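Long-range contacts in monomethylamine methyltransferase MtmB1 (Methanosarcina barkeri, PDB 1TV4), which catalyses transfer of the methyl group from monomethylamine to the corrinoid cofactor of its partner protein MtmC, the entry step of methanogenesis from methylamine: residues H228-L233 and S244-Y249; M257-P262 and W293-P298; I328-Q333 and S359-L364; N332-C337 and S365-A370. One frame throughout, in Å; residues are numbered along the deposited sequence. Where two conformers were deposited one is given.

Contact 1. Residues H228-L233 and S244-Y249; sequences HEVSQL and SVIAHY. With BG3 (3-methyl-5-sulfo-pyrrolidine-2-carboxylic acid), chain L.
The aromatic ring of Tyr-249 lies between two aliphatic groups: His-228 CB sits over the centre of one face, 3.4 Å from the ring centroid, and Val-245 CG1 of its own helix covers the opposite face nearer the rim. With His-228 CG placed beside the backbone N (chi1 -63°), the imidazole leans over that same face edge first, giving a T-shaped pair with planes at 69°. The far nitrogen of the imidazole, NE2, is tied to Thr-223 O. At the phenol end, Tyr-249 OH donates to Glu-229 O at 2.8 Å, coming from above the carbonyl plane, so a buried hydroxyl is paired with a strand carbonyl. Further along the strand, Val-230 CG2 rests on Ile-246 CG1 at 3.6 Å. Glu-229 leaves the strand away from the helix, and in one of its two conformers OE2 accepts from N1 of the pyrrolidine ligand. A strand with its helix packed outside and a pocket residue turned inward is the standard layout of a TIM barrel wall.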
loop_
_atom_site.group_PDB
_atom_site.type_symbol
_atom_site.label_atom_id
_atom_site.label_comp_id
_atom_site.label_asym_id
_atom_site.label_seq_id
_atom_site.Cartn_x
_atom_site.Cartn_y
_atom_site.Cartn_z
ATOM N N HIS A 228 14.238 14.856 6.582
ATOM C CA HIS A 228 15.392 14.054 6.989
ATOM C C HIS A 228 16.595 14.953 7.163
ATOM O O HIS A 228 17.059 15.593 6.228
ATOM C CB HIS A 228 15.650 12.963 5.958
ATOM C CG HIS A 228 14.519 11.993 5.854
ATOM N ND1 HIS A 228 14.641 10.663 6.194
ATOM C CD2 HIS A 228 13.221 12.180 5.519
ATOM C CE1 HIS A 228 13.465 10.074 6.076
ATOM N NE2 HIS A 228 12.587 10.971 5.668
ATOM N N GLU A 229 17.105 14.982 8.388
ATOM C CA GLU A 229 18.222 15.840 8.746
ATOM C C GLU A 229 19.628 15.314 8.479
ATOM O O GLU A 229 19.948 14.162 8.768
ATOM C CB GLU A 229 18.085 16.222 10.222
ATOM C CG GLU A 229 19.191 17.104 10.762
ATOM C CD GLU A 229 18.723 17.956 11.928
ATOM O OE1 GLU A 229 17.945 17.445 12.766
ATOM O OE2 GLU A 229 19.135 19.136 12.009
ATOM N N VAL A 230 20.461 16.187 7.922
ATOM C CA VAL A 230 21.855 15.874 7.638
ATOM C C VAL A 230 22.544 17.153 8.122
ATOM O O VAL A 230 22.106 18.258 7.801
ATOM C CB VAL A 230 22.131 15.624 6.134
ATOM C CG1 VAL A 230 21.774 16.834 5.307
ATOM C CG2 VAL A 230 23.605 15.259 5.951
ATOM N N SER A 231 23.597 17.014 8.920
ATOM C CA SER A 231 24.266 18.193 9.460
ATOM C C SER A 231 25.619 18.559 8.882
ATOM O O SER A 231 26.507 17.717 8.767
ATOM C CB SER A 231 24.426 18.053 10.975
ATOM O OG SER A 231 23.179 18.137 11.632
ATOM N N GLN A 232 25.766 19.831 8.525
ATOM C CA GLN A 232 27.035 20.336 8.022
ATOM C C GLN A 232 27.827 20.696 9.276
ATOM O O GLN A 232 27.242 20.888 10.343
ATOM C CB GLN A 232 26.835 21.602 7.196
ATOM C CG GLN A 232 26.204 21.404 5.834
ATOM C CD GLN A 232 26.321 22.656 4.996
ATOM O OE1 GLN A 232 27.426 23.153 4.765
ATOM N NE2 GLN A 232 25.186 23.181 4.543
ATOM N N LEU A 233 29.145 20.799 9.149
ATOM C CA LEU A 233 29.984 21.140 10.291
ATOM C C LEU A 233 30.376 22.620 10.253
ATOM O O LEU A 233 29.918 23.364 9.384
ATOM C CB LEU A 233 31.225 20.243 10.297
ATOM C CG LEU A 233 30.898 18.744 10.325
ATOM C CD1 LEU A 233 32.184 17.928 10.291
ATOM C CD2 LEU A 233 30.092 18.416 11.577
ATOM N N SER A 244 27.376 9.799 3.348
ATOM C CA SER A 244 26.708 8.514 3.136
ATOM C C SER A 244 25.237 8.614 3.525
ATOM O O SER A 244 24.382 7.985 2.901
ATOM C CB SER A 244 27.372 7.402 3.951
ATOM O OG SER A 244 28.538 6.929 3.300
ATOM N N VAL A 245 24.944 9.401 4.557
ATOM C CA VAL A 245 23.562 9.586 4.997
ATOM C C VAL A 245 22.770 10.279 3.887
ATOM O O VAL A 245 21.599 9.965 3.652
ATOM C CB VAL A 245 23.492 10.437 6.282
ATOM C CG1 VAL A 245 22.046 10.805 6.592
ATOM C CG2 VAL A 245 24.090 9.657 7.447
ATOM N N ILE A 246 23.415 11.219 3.202
ATOM C CA ILE A 246 22.768 11.932 2.103
ATOM C C ILE A 246 22.423 10.942 0.987
ATOM O O ILE A 246 21.320 10.968 0.441
ATOM C CB ILE A 246 23.690 13.038 1.538
ATOM C CG1 ILE A 246 23.848 14.158 2.572
ATOM C CG2 ILE A 246 23.120 13.588 0.233
ATOM C CD1 ILE A 246 25.004 15.102 2.281
ATOM N N ALA A 247 23.376 10.075 0.648
ATOM C CA ALA A 247 23.168 9.071 -0.391
ATOM C C ALA A 247 21.954 8.206 -0.044
ATOM O O ALA A 247 21.175 7.825 -0.919
ATOM C CB ALA A 247 24.406 8.194 -0.525
ATOM N N HIS A 248 21.810 7.896 1.240
ATOM C CA HIS A 248 20.695 7.088 1.722
ATOM C C HIS A 248 19.357 7.817 1.571
ATOM O O HIS A 248 18.385 7.245 1.063
ATOM C CB HIS A 248 20.927 6.710 3.189
ATOM C CG HIS A 248 19.706 6.197 3.886
ATOM N ND1 HIS A 248 19.108 6.871 4.929
ATOM C CD2 HIS A 248 18.983 5.066 3.705
ATOM C CE1 HIS A 248 18.072 6.175 5.362
ATOM N NE2 HIS A 248 17.976 5.076 4.636
ATOM N N TYR A 249 19.305 9.072 2.009
ATOM C CA TYR A 249 18.073 9.861 1.910
ATOM C C TYR A 249 17.642 9.996 0.446
ATOM O O TYR A 249 16.464 9.850 0.118
ATOM C CB TYR A 249 18.275 11.263 2.499
ATOM C CG TYR A 249 18.461 11.333 4.006
ATOM C CD1 TYR A 249 19.011 12.471 4.597
ATOM C CD2 TYR A 249 18.066 10.285 4.842
ATOM C CE1 TYR A 249 19.168 12.571 5.982
ATOM C CE2 TYR A 249 18.220 10.374 6.238
ATOM C CZ TYR A 249 18.773 11.524 6.795
ATOM O OH TYR A 249 18.931 11.637 8.165
HETATM C C1 BG3 L . 16.148 20.675 14.163
HETATM C C2 BG3 L . 17.374 20.374 15.090
HETATM C C3 BG3 L . 17.497 19.004 15.689
HETATM C C4 BG3 L . 18.789 19.179 16.434
HETATM C C5 BG3 L . 19.555 19.804 15.223
HETATM C C6 BG3 L . 16.423 18.695 16.659
HETATM O O1 BG3 L . 15.347 21.583 14.395
HETATM N N1 BG3 L . 18.619 20.618 14.347
HETATM S S1 BG3 L . 20.923 20.816 15.794
HETATM O O2 BG3 L . 21.798 19.971 16.631
HETATM O O3 BG3 L . 21.613 21.362 14.615
HETATM O O4 BG3 L . 20.380 21.898 16.632
#

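Contact 2. Residues M257-P262 and W293-P298; sequences MDEQMP and WHLDGP. With BG3 (3-methyl-5-sulfo-pyrrolidine-2-carboxylic acid), chain L.
Asp-258 OD2 is gripped by two donors: His-294 ND1, 2.7 Å away and meeting its anti lone pair, and the amide NE2 of Gln-232. Carboxylate and imidazole are nearly coplanar, 29° apart, and Ser-289 holds OD1, so the buried acid is pinned at both oxygens. The other imidazole nitrogen, His-294 NE2, is bridged by a water to Gln-260 O. Alongside these polar groups the parallel strands are joined by Asp-258 N to Trp-293 O (3.1 Å), Leu-295 N to Asp-258 O (2.7 Å) and Gln-260 N to Leu-295 O (3.1 Å). On the other face of the sheet, Met-257 lays CG 3.4 Å from the centroid of the Trp-293 six-membered ring and SD over the same face, a Met-aromatic contact; its bend at chi3 (82°) carries CE on to Leu-295 CD2. With an alanine in place of Trp-293, Met-257 would probably lose the surface its sulfur lies on, and Ser-227 OG its indole partner. Leu-295 CD2 also touches ligand C1 at 3.4 Å. Strands 227-231 and 330-333 flank this pair, while helix 271-288 covers the Asp-258 and His-294 face.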
loop_
_atom_site.group_PDB
_atom_site.type_symbol
_atom_site.label_atom_id
_atom_site.label_comp_id
_atom_site.label_asym_id
_atom_site.label_seq_id
_atom_site.Cartn_x
_atom_site.Cartn_y
_atom_site.Cartn_z
ATOM N N MET A 257 16.525 17.726 4.695
ATOM C CA MET A 257 16.728 18.993 5.379
ATOM C C MET A 257 18.190 19.083 5.810
ATOM O O MET A 257 18.605 18.422 6.763
ATOM C CB MET A 257 15.847 19.114 6.623
ATOM C CG MET A 257 16.040 20.448 7.353
ATOM S SD MET A 257 15.547 20.408 9.086
ATOM C CE MET A 257 17.020 19.676 9.813
ATOM N N ASP A 258 18.962 19.887 5.089
ATOM C CA ASP A 258 20.375 20.100 5.398
ATOM C C ASP A 258 20.405 21.198 6.457
ATOM O O ASP A 258 19.696 22.191 6.342
ATOM C CB ASP A 258 21.115 20.559 4.140
ATOM C CG ASP A 258 22.506 21.098 4.439
ATOM O OD1 ASP A 258 23.492 20.362 4.231
ATOM O OD2 ASP A 258 22.606 22.258 4.887
ATOM N N GLU A 259 21.219 21.008 7.495
ATOM C CA GLU A 259 21.326 21.983 8.585
ATOM C C GLU A 259 22.763 22.447 8.800
ATOM O O GLU A 259 23.707 21.698 8.567
ATOM C CB GLU A 259 20.789 21.363 9.886
ATOM C CG GLU A 259 20.891 22.230 11.159
ATOM C CD GLU A 259 22.271 22.188 11.820
ATOM O OE1 GLU A 259 22.901 21.108 11.815
ATOM O OE2 GLU A 259 22.717 23.224 12.361
ATOM N N GLN A 260 22.917 23.695 9.230
ATOM C CA GLN A 260 24.235 24.250 9.530
ATOM C C GLN A 260 23.970 25.383 10.509
ATOM O O GLN A 260 23.064 26.191 10.310
ATOM C CB GLN A 260 24.938 24.772 8.268
ATOM C CG GLN A 260 26.479 24.803 8.385
ATOM C CD GLN A 260 27.020 26.067 9.041
ATOM O OE1 GLN A 260 28.022 26.029 9.766
ATOM N NE2 GLN A 260 26.375 27.195 8.772
ATOM N N MET A 261 24.748 25.432 11.583
ATOM C CA MET A 261 24.581 26.471 12.586
ATOM C C MET A 261 25.878 27.261 12.733
ATOM O O MET A 261 26.731 26.932 13.560
ATOM C CB MET A 261 24.159 25.839 13.919
ATOM C CG MET A 261 24.985 24.636 14.349
ATOM S SD MET A 261 24.254 23.755 15.762
ATOM C CE MET A 261 24.595 24.887 17.098
ATOM N N PRO A 262 26.043 28.314 11.914
ATOM C CA PRO A 262 27.245 29.151 11.948
ATOM C C PRO A 262 27.397 29.800 13.317
ATOM O O PRO A 262 26.423 30.251 13.914
ATOM C CB PRO A 262 27.002 30.150 10.817
ATOM C CG PRO A 262 25.507 30.285 10.796
ATOM C CD PRO A 262 25.044 28.854 10.972
ATOM N N TRP A 293 15.276 21.571 1.655
ATOM C CA TRP A 293 15.300 22.836 2.383
ATOM C C TRP A 293 16.476 22.864 3.357
ATOM O O TRP A 293 17.026 21.820 3.707
ATOM C CB TRP A 293 13.972 23.119 3.111
ATOM C CG TRP A 293 13.570 22.190 4.225
ATOM C CD1 TRP A 293 13.051 20.932 4.101
ATOM C CD2 TRP A 293 13.519 22.508 5.625
ATOM N NE1 TRP A 293 12.664 20.454 5.334
ATOM C CE2 TRP A 293 12.942 21.401 6.285
ATOM C CE3 TRP A 293 13.903 23.624 6.383
ATOM C CZ2 TRP A 293 12.733 21.379 7.671
ATOM C CZ3 TRP A 293 13.696 23.604 7.763
ATOM C CH2 TRP A 293 13.116 22.487 8.392
ATOM N N HIS A 294 16.873 24.064 3.771
ATOM C CA HIS A 294 18.014 24.223 4.673
ATOM C C HIS A 294 17.615 24.838 6.004
ATOM O O HIS A 294 16.884 25.825 6.041
ATOM C CB HIS A 294 19.077 25.109 4.011
ATOM C CG HIS A 294 20.229 25.452 4.909
ATOM N ND1 HIS A 294 21.207 24.543 5.250
ATOM C CD2 HIS A 294 20.547 26.603 5.548
ATOM C CE1 HIS A 294 22.078 25.117 6.060
ATOM N NE2 HIS A 294 21.702 26.368 6.258
ATOM N N LEU A 295 18.116 24.254 7.090
ATOM C CA LEU A 295 17.829 24.743 8.431
ATOM C C LEU A 295 19.037 25.509 8.968
ATOM O O LEU A 295 20.125 24.948 9.114
ATOM C CB LEU A 295 17.513 23.575 9.366
ATOM C CG LEU A 295 17.175 23.981 10.806
ATOM C CD1 LEU A 295 15.851 24.744 10.839
ATOM C CD2 LEU A 295 17.095 22.741 11.663
ATOM N N ASP A 296 18.836 26.791 9.249
ATOM C CA ASP A 296 19.890 27.655 9.774
ATOM C C ASP A 296 19.808 27.593 11.298
ATOM O O ASP A 296 18.948 26.907 11.860
ATOM C CB ASP A 296 19.652 29.092 9.294
ATOM C CG ASP A 296 20.876 29.989 9.439
ATOM O OD1 ASP A 296 21.894 29.560 10.022
ATOM O OD2 ASP A 296 20.801 31.138 8.961
ATOM N N GLY A 297 20.709 28.310 11.962
ATOM C CA GLY A 297 20.714 28.344 13.410
ATOM C C GLY A 297 21.955 29.058 13.919
ATOM O O GLY A 297 22.746 28.463 14.645
ATOM N N PRO A 298 22.161 30.332 13.545
ATOM C CA PRO A 298 23.344 31.071 14.006
ATOM C C PRO A 298 23.362 31.054 15.528
ATOM O O PRO A 298 22.361 31.379 16.167
ATOM C CB PRO A 298 23.116 32.475 13.451
ATOM C CG PRO A 298 22.265 32.227 12.228
ATOM C CD PRO A 298 21.288 31.202 12.739
HETATM C C1 BG3 L . 16.148 20.675 14.163
HETATM C C2 BG3 L . 17.374 20.374 15.090
HETATM C C3 BG3 L . 17.497 19.004 15.689
HETATM C C4 BG3 L . 18.789 19.179 16.434
HETATM C C5 BG3 L . 19.555 19.804 15.223
HETATM C C6 BG3 L . 16.423 18.695 16.659
HETATM O O1 BG3 L . 15.347 21.583 14.395
HETATM N N1 BG3 L . 18.619 20.618 14.347
HETATM S S1 BG3 L . 20.923 20.816 15.794
HETATM O O2 BG3 L . 21.798 19.971 16.631
HETATM O O3 BG3 L . 21.613 21.362 14.615
HETATM O O4 BG3 L . 20.380 21.898 16.632
HETATM O O HOH W 1 23.098 27.979 7.897
#

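Contact 3. Residues I328-Q333 and S359-L364; sequences ILSGNQ and SGREIL. With BG3 (3-methyl-5-sulfo-pyrrolidine-2-carboxylic acid), chain L.
Strand 330-333 pairs in parallel with the strand starting at Ile-363, and where that strand begins Ser-330 O accepts from both Glu-362 N (2.8 Å) and Ile-363 N (3.2 Å), which reach it from opposite faces of its plane. Glu-362 returns the grip with its side chain: a bend at chi2 (67°) brings OE1 to Ser-330 N at 2.8 Å, while OE2 is held by Arg-116 N. A water bridges this OE1, Ile-328 O and Ser-330 OG. Across the same glutamate, Leu-329 CD2 packs on CG at 3.7 Å, the two side chains at about a right angle. Arg-361 comes to Ser-330 with its edge, NH1 donating to OG at 2.9 Å, and one face of its guanidinium lies against Gly-331 O without a bond. NH1 also meets His-282 NE2, and NH2 forms a salt bridge with Asp-296. A methionine in place of Arg-361 would probably leave the buried Asp-296 carboxylate without its cation and Ser-330 OG without that donor. Gly-360 closes helix 343-358 in a Schellman motif, and the contact joins the two parallel strands of the beta-alpha-beta crossover 330-333, 343-358, 363-366 of the TIM barrel.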
loop_
_atom_site.group_PDB
_atom_site.type_symbol
_atom_site.label_atom_id
_atom_site.label_comp_id
_atom_site.label_asym_id
_atom_site.label_seq_id
_atom_site.Cartn_x
_atom_site.Cartn_y
_atom_site.Cartn_z
ATOM N N ILE A 328 15.711 29.051 -2.626
ATOM C CA ILE A 328 16.081 28.043 -1.641
ATOM C C ILE A 328 15.132 28.147 -0.449
ATOM O O ILE A 328 14.997 29.212 0.155
ATOM C CB ILE A 328 17.541 28.249 -1.152
ATOM C CG1 ILE A 328 18.518 27.990 -2.306
ATOM C CG2 ILE A 328 17.842 27.314 0.012
ATOM C CD1 ILE A 328 19.984 28.259 -1.945
ATOM N N LEU A 329 14.460 27.045 -0.125
ATOM C CA LEU A 329 13.530 27.017 1.002
ATOM C C LEU A 329 14.333 26.811 2.284
ATOM O O LEU A 329 15.313 26.068 2.284
ATOM C CB LEU A 329 12.524 25.876 0.824
ATOM C CG LEU A 329 11.656 25.962 -0.435
ATOM C CD1 LEU A 329 10.795 24.709 -0.557
ATOM C CD2 LEU A 329 10.782 27.202 -0.371
ATOM N N SER A 330 13.925 27.453 3.376
ATOM C CA SER A 330 14.677 27.310 4.618
ATOM C C SER A 330 13.887 27.557 5.892
ATOM O O SER A 330 12.731 27.987 5.869
ATOM C CB SER A 330 15.870 28.267 4.616
ATOM O OG SER A 330 15.431 29.600 4.827
ATOM N N GLY A 331 14.549 27.280 7.009
ATOM C CA GLY A 331 13.956 27.491 8.311
ATOM C C GLY A 331 15.073 27.877 9.260
ATOM O O GLY A 331 16.238 27.953 8.857
ATOM N N ASN A 332 14.722 28.138 10.512
ATOM C CA ASN A 332 15.710 28.492 11.523
ATOM C C ASN A 332 15.319 27.734 12.791
ATOM O O ASN A 332 14.130 27.514 13.045
ATOM C CB ASN A 332 15.710 30.008 11.762
ATOM C CG ASN A 332 16.977 30.491 12.456
ATOM O OD1 ASN A 332 17.911 29.718 12.676
ATOM N ND2 ASN A 332 17.014 31.777 12.795
ATOM N N GLN A 333 16.315 27.326 13.575
ATOM C CA GLN A 333 16.072 26.577 14.805
ATOM C C GLN A 333 16.215 27.467 16.039
ATOM O O GLN A 333 17.043 28.374 16.068
ATOM C CB GLN A 333 17.014 25.370 14.885
ATOM C CG GLN A 333 18.490 25.704 14.973
ATOM C CD GLN A 333 19.370 24.482 14.769
ATOM O OE1 GLN A 333 20.580 24.527 14.992
ATOM N NE2 GLN A 333 18.765 23.384 14.335
ATOM N N SER A 359 11.963 38.057 8.007
ATOM C CA SER A 359 13.069 37.908 7.067
ATOM C C SER A 359 12.786 36.894 5.967
ATOM O O SER A 359 13.605 36.711 5.070
ATOM C CB SER A 359 14.370 37.542 7.799
ATOM O OG SER A 359 14.273 36.303 8.476
ATOM N N GLY A 360 11.638 36.223 6.044
ATOM C CA GLY A 360 11.278 35.276 4.999
ATOM C C GLY A 360 11.457 33.778 5.192
ATOM O O GLY A 360 11.448 33.052 4.209
ATOM N N ARG A 361 11.612 33.285 6.414
ATOM C CA ARG A 361 11.773 31.838 6.599
ATOM C C ARG A 361 10.487 31.093 6.235
ATOM O O ARG A 361 9.390 31.623 6.403
ATOM C CB ARG A 361 12.132 31.511 8.051
ATOM C CG ARG A 361 13.475 32.042 8.517
ATOM C CD ARG A 361 14.645 31.311 7.868
ATOM N NE ARG A 361 15.917 31.876 8.319
ATOM C CZ ARG A 361 17.107 31.534 7.841
ATOM N NH1 ARG A 361 17.210 30.615 6.887
ATOM N NH2 ARG A 361 18.199 32.123 8.308
ATOM N N GLU A 362 10.621 29.865 5.744
ATOM C CA GLU A 362 9.450 29.065 5.387
ATOM C C GLU A 362 9.004 28.213 6.569
ATOM O O GLU A 362 7.820 27.894 6.704
ATOM C CB GLU A 362 9.758 28.127 4.216
ATOM C CG GLU A 362 9.768 28.769 2.834
ATOM C CD GLU A 362 10.897 29.759 2.645
ATOM O OE1 GLU A 362 12.042 29.456 3.051
ATOM O OE2 GLU A 362 10.637 30.836 2.070
ATOM N N ILE A 363 9.961 27.849 7.420
ATOM C CA ILE A 363 9.690 26.995 8.569
ATOM C C ILE A 363 10.392 27.469 9.839
ATOM O O ILE A 363 11.550 27.881 9.797
ATOM C CB ILE A 363 10.172 25.551 8.285
ATOM C CG1 ILE A 363 9.448 24.985 7.059
ATOM C CG2 ILE A 363 9.946 24.673 9.506
ATOM C CD1 ILE A 363 10.044 23.686 6.549
ATOM N N LEU A 364 9.677 27.416 10.959
ATOM C CA LEU A 364 10.234 27.786 12.258
ATOM C C LEU A 364 10.335 26.474 13.035
ATOM O O LEU A 364 9.324 25.816 13.267
ATOM C CB LEU A 364 9.298 28.750 12.990
ATOM C CG LEU A 364 8.857 29.985 12.204
ATOM C CD1 LEU A 364 8.064 30.909 13.120
ATOM C CD2 LEU A 364 10.077 30.702 11.645
HETATM C C1 BG3 L . 16.148 20.675 14.163
HETATM C C2 BG3 L . 17.374 20.374 15.090
HETATM C C3 BG3 L . 17.497 19.004 15.689
HETATM C C4 BG3 L . 18.789 19.179 16.434
HETATM C C5 BG3 L . 19.555 19.804 15.223
HETATM C C6 BG3 L . 16.423 18.695 16.659
HETATM O O1 BG3 L . 15.347 21.583 14.395
HETATM N N1 BG3 L . 18.619 20.618 14.347
HETATM S S1 BG3 L . 20.923 20.816 15.794
HETATM O O2 BG3 L . 21.798 19.971 16.631
HETATM O O3 BG3 L . 21.613 21.362 14.615
HETATM O O4 BG3 L . 20.380 21.898 16.632
HETATM O O HOH W 2 14.382 30.502 2.464
#

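Contact 4. Residues N332-C337 and S365-A370; sequences NQYYPC and SGVASA. With BG3 (3-methyl-5-sulfo-pyrrolidine-2-carboxylic acid), chain L.
Tyr-335, which binds the ligand, is backed by Ala-368: the methyl CB of Ala-368 lies over the centre of the phenol ring, 3.8 Å from its centroid, while Tyr-335 OH donates to sulfonate O4 at 2.6 Å. The methyl thus backs the ring from one face as the sulfonate oxygen takes up its edge. Ser-365 adds a second polar reach, its OG 2.8 Å from ligand O1; with OG turned anti to the backbone N (chi1 -165°) it points into the pocket, though Gln-127 OE1 competes for its one proton. Behind this first shell stands the backbone. Ser-365 N donates to Asn-332 O at 3.0 Å, Tyr-334 N to Ser-365 O at the same length, and Ala-368 N to Tyr-334 O at 2.8 Å. The last of these bonds is made past a cis peptide before Val-367, and Ala-368 is itself the centre of an inverse gamma turn, so the regular strand pairing has ended by the time Ala-368 is set against the tyrosine ring face. Further out, Val-367 CG1 presses on the Pro-336 ring, 3.4 Å from CG, a tight fit. Thr-306 OG1 and Ser-305 OG bond to the backbone N and O of Tyr-335. Helix 343-358 packs on Tyr-334 and Pro-336, helix 380-393 on Tyr-334 and Val-367, and strand 293-300 touches Gln-333 and Ser-365 through Leu-295.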
loop_
_atom_site.group_PDB
_atom_site.type_symbol
_atom_site.label_atom_id
_atom_site.label_comp_id
_atom_site.label_asym_id
_atom_site.label_seq_id
_atom_site.Cartn_x
_atom_site.Cartn_y
_atom_site.Cartn_z
ATOM N N ASN A 332 14.722 28.138 10.512
ATOM C CA ASN A 332 15.710 28.492 11.523
ATOM C C ASN A 332 15.319 27.734 12.791
ATOM O O ASN A 332 14.130 27.514 13.045
ATOM C CB ASN A 332 15.710 30.008 11.762
ATOM C CG ASN A 332 16.977 30.491 12.456
ATOM O OD1 ASN A 332 17.911 29.718 12.676
ATOM N ND2 ASN A 332 17.014 31.777 12.795
ATOM N N GLN A 333 16.315 27.326 13.575
ATOM C CA GLN A 333 16.072 26.577 14.805
ATOM C C GLN A 333 16.215 27.467 16.039
ATOM O O GLN A 333 17.043 28.374 16.068
ATOM C CB GLN A 333 17.014 25.370 14.885
ATOM C CG GLN A 333 18.490 25.704 14.973
ATOM C CD GLN A 333 19.370 24.482 14.769
ATOM O OE1 GLN A 333 20.580 24.527 14.992
ATOM N NE2 GLN A 333 18.765 23.384 14.335
ATOM N N TYR A 334 15.409 27.182 17.058
ATOM C CA TYR A 334 15.368 27.977 18.288
ATOM C C TYR A 334 16.072 27.460 19.540
ATOM O O TYR A 334 15.726 26.402 20.067
ATOM C CB TYR A 334 13.896 28.252 18.635
ATOM C CG TYR A 334 13.169 29.081 17.600
ATOM C CD1 TYR A 334 13.153 28.705 16.255
ATOM C CD2 TYR A 334 12.542 30.275 17.958
ATOM C CE1 TYR A 334 12.542 29.509 15.289
ATOM C CE2 TYR A 334 11.928 31.083 17.004
ATOM C CZ TYR A 334 11.934 30.700 15.673
ATOM O OH TYR A 334 11.374 31.530 14.728
ATOM N N TYR A 335 17.036 28.242 20.029
ATOM C CA TYR A 335 17.783 27.900 21.234
ATOM C C TYR A 335 17.838 29.050 22.239
ATOM O O TYR A 335 18.809 29.807 22.271
ATOM C CB TYR A 335 19.218 27.502 20.895
ATOM C CG TYR A 335 19.388 26.077 20.439
ATOM C CD1 TYR A 335 19.158 25.712 19.112
ATOM C CD2 TYR A 335 19.814 25.095 21.331
ATOM C CE1 TYR A 335 19.358 24.403 18.687
ATOM C CE2 TYR A 335 20.016 23.789 20.919
ATOM C CZ TYR A 335 19.791 23.449 19.596
ATOM O OH TYR A 335 20.034 22.160 19.186
ATOM N N PRO A 336 16.792 29.204 23.061
ATOM C CA PRO A 336 16.774 30.279 24.061
ATOM C C PRO A 336 17.667 29.895 25.241
ATOM O O PRO A 336 17.932 28.712 25.462
ATOM C CB PRO A 336 15.306 30.341 24.488
ATOM C CG PRO A 336 14.562 29.706 23.341
ATOM C CD PRO A 336 15.468 28.572 22.954
ATOM N N CYS A 337 18.124 30.889 25.999
ATOM C CA CYS A 337 18.953 30.622 27.173
ATOM C C CYS A 337 18.076 30.152 28.323
ATOM O O CYS A 337 18.406 29.190 29.018
ATOM C CB CYS A 337 19.690 31.886 27.619
ATOM S SG CYS A 337 20.953 32.466 26.492
ATOM N N SER A 365 11.543 26.088 13.434
ATOM C CA SER A 365 11.738 24.832 14.159
ATOM C C SER A 365 12.192 25.081 15.600
ATOM O O SER A 365 13.359 25.394 15.846
ATOM C CB SER A 365 12.771 23.970 13.423
ATOM O OG SER A 365 12.750 22.624 13.867
ATOM N N GLY A 366 11.266 24.937 16.545
ATOM C CA GLY A 366 11.590 25.163 17.946
ATOM C C GLY A 366 10.635 24.447 18.882
ATOM O O GLY A 366 9.695 23.804 18.417
ATOM N N VAL A 367 10.818 24.589 20.196
ATOM C CA VAL A 367 11.865 25.423 20.788
ATOM C C VAL A 367 12.757 24.614 21.732
ATOM O O VAL A 367 12.265 23.916 22.616
ATOM C CB VAL A 367 11.226 26.592 21.592
ATOM C CG1 VAL A 367 12.309 27.444 22.249
ATOM C CG2 VAL A 367 10.357 27.439 20.671
ATOM N N ALA A 368 14.069 24.705 21.542
ATOM C CA ALA A 368 15.008 23.989 22.399
ATOM C C ALA A 368 15.287 24.853 23.630
ATOM O O ALA A 368 16.377 25.405 23.787
ATOM C CB ALA A 368 16.306 23.714 21.647
ATOM N N SER A 369 14.287 24.972 24.495
ATOM C CA SER A 369 14.408 25.774 25.706
ATOM C C SER A 369 15.576 25.306 26.569
ATOM O O SER A 369 15.992 24.153 26.493
ATOM C CB SER A 369 13.102 25.700 26.489
ATOM O OG SER A 369 12.025 26.118 25.665
ATOM N N ALA A 370 16.099 26.209 27.395
ATOM C CA ALA A 370 17.235 25.892 28.257
ATOM C C ALA A 370 18.411 25.427 27.408
ATOM O O ALA A 370 19.174 24.548 27.812
ATOM C CB ALA A 370 16.856 24.813 29.263
HETATM C C1 BG3 L . 16.148 20.675 14.163
HETATM C C2 BG3 L . 17.374 20.374 15.090
HETATM C C3 BG3 L . 17.497 19.004 15.689
HETATM C C4 BG3 L . 18.789 19.179 16.434
HETATM C C5 BG3 L . 19.555 19.804 15.223
HETATM C C6 BG3 L . 16.423 18.695 16.659
HETATM O O1 BG3 L . 15.347 21.583 14.395
HETATM N N1 BG3 L . 18.619 20.618 14.347
HETATM S S1 BG3 L . 20.923 20.816 15.794
HETATM O O2 BG3 L . 21.798 19.971 16.631
HETATM O O3 BG3 L . 21.613 21.362 14.615
HETATM O O4 BG3 L . 20.380 21.898 16.632
#

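The four contacts all involve one parallel barrel sheet and reach the same ligand: contact 1 packs a helix on it, the others pair its strands. Contact 1 adjoins contact 2 through neighbouring strands, with centres about 12 Å apart and His-228 O 2.7 Å from Met-257 N. Contacts 2 and 3 lie closer, centres about 9 Å apart, joined by a probable hydrogen bond from Asp-296 N to Gly-331 O at 2.9 Å. Contacts 3 and 4 share Asn-332 and Gln-333 and continue the same two strands, one at their start and the other at their ends toward the pocket. Contacts 1 and 4, centres about 22 Å apart, do not touch, yet Glu-229 and Tyr-335 both bind the ligand: a barrel gathers distant strands round one site.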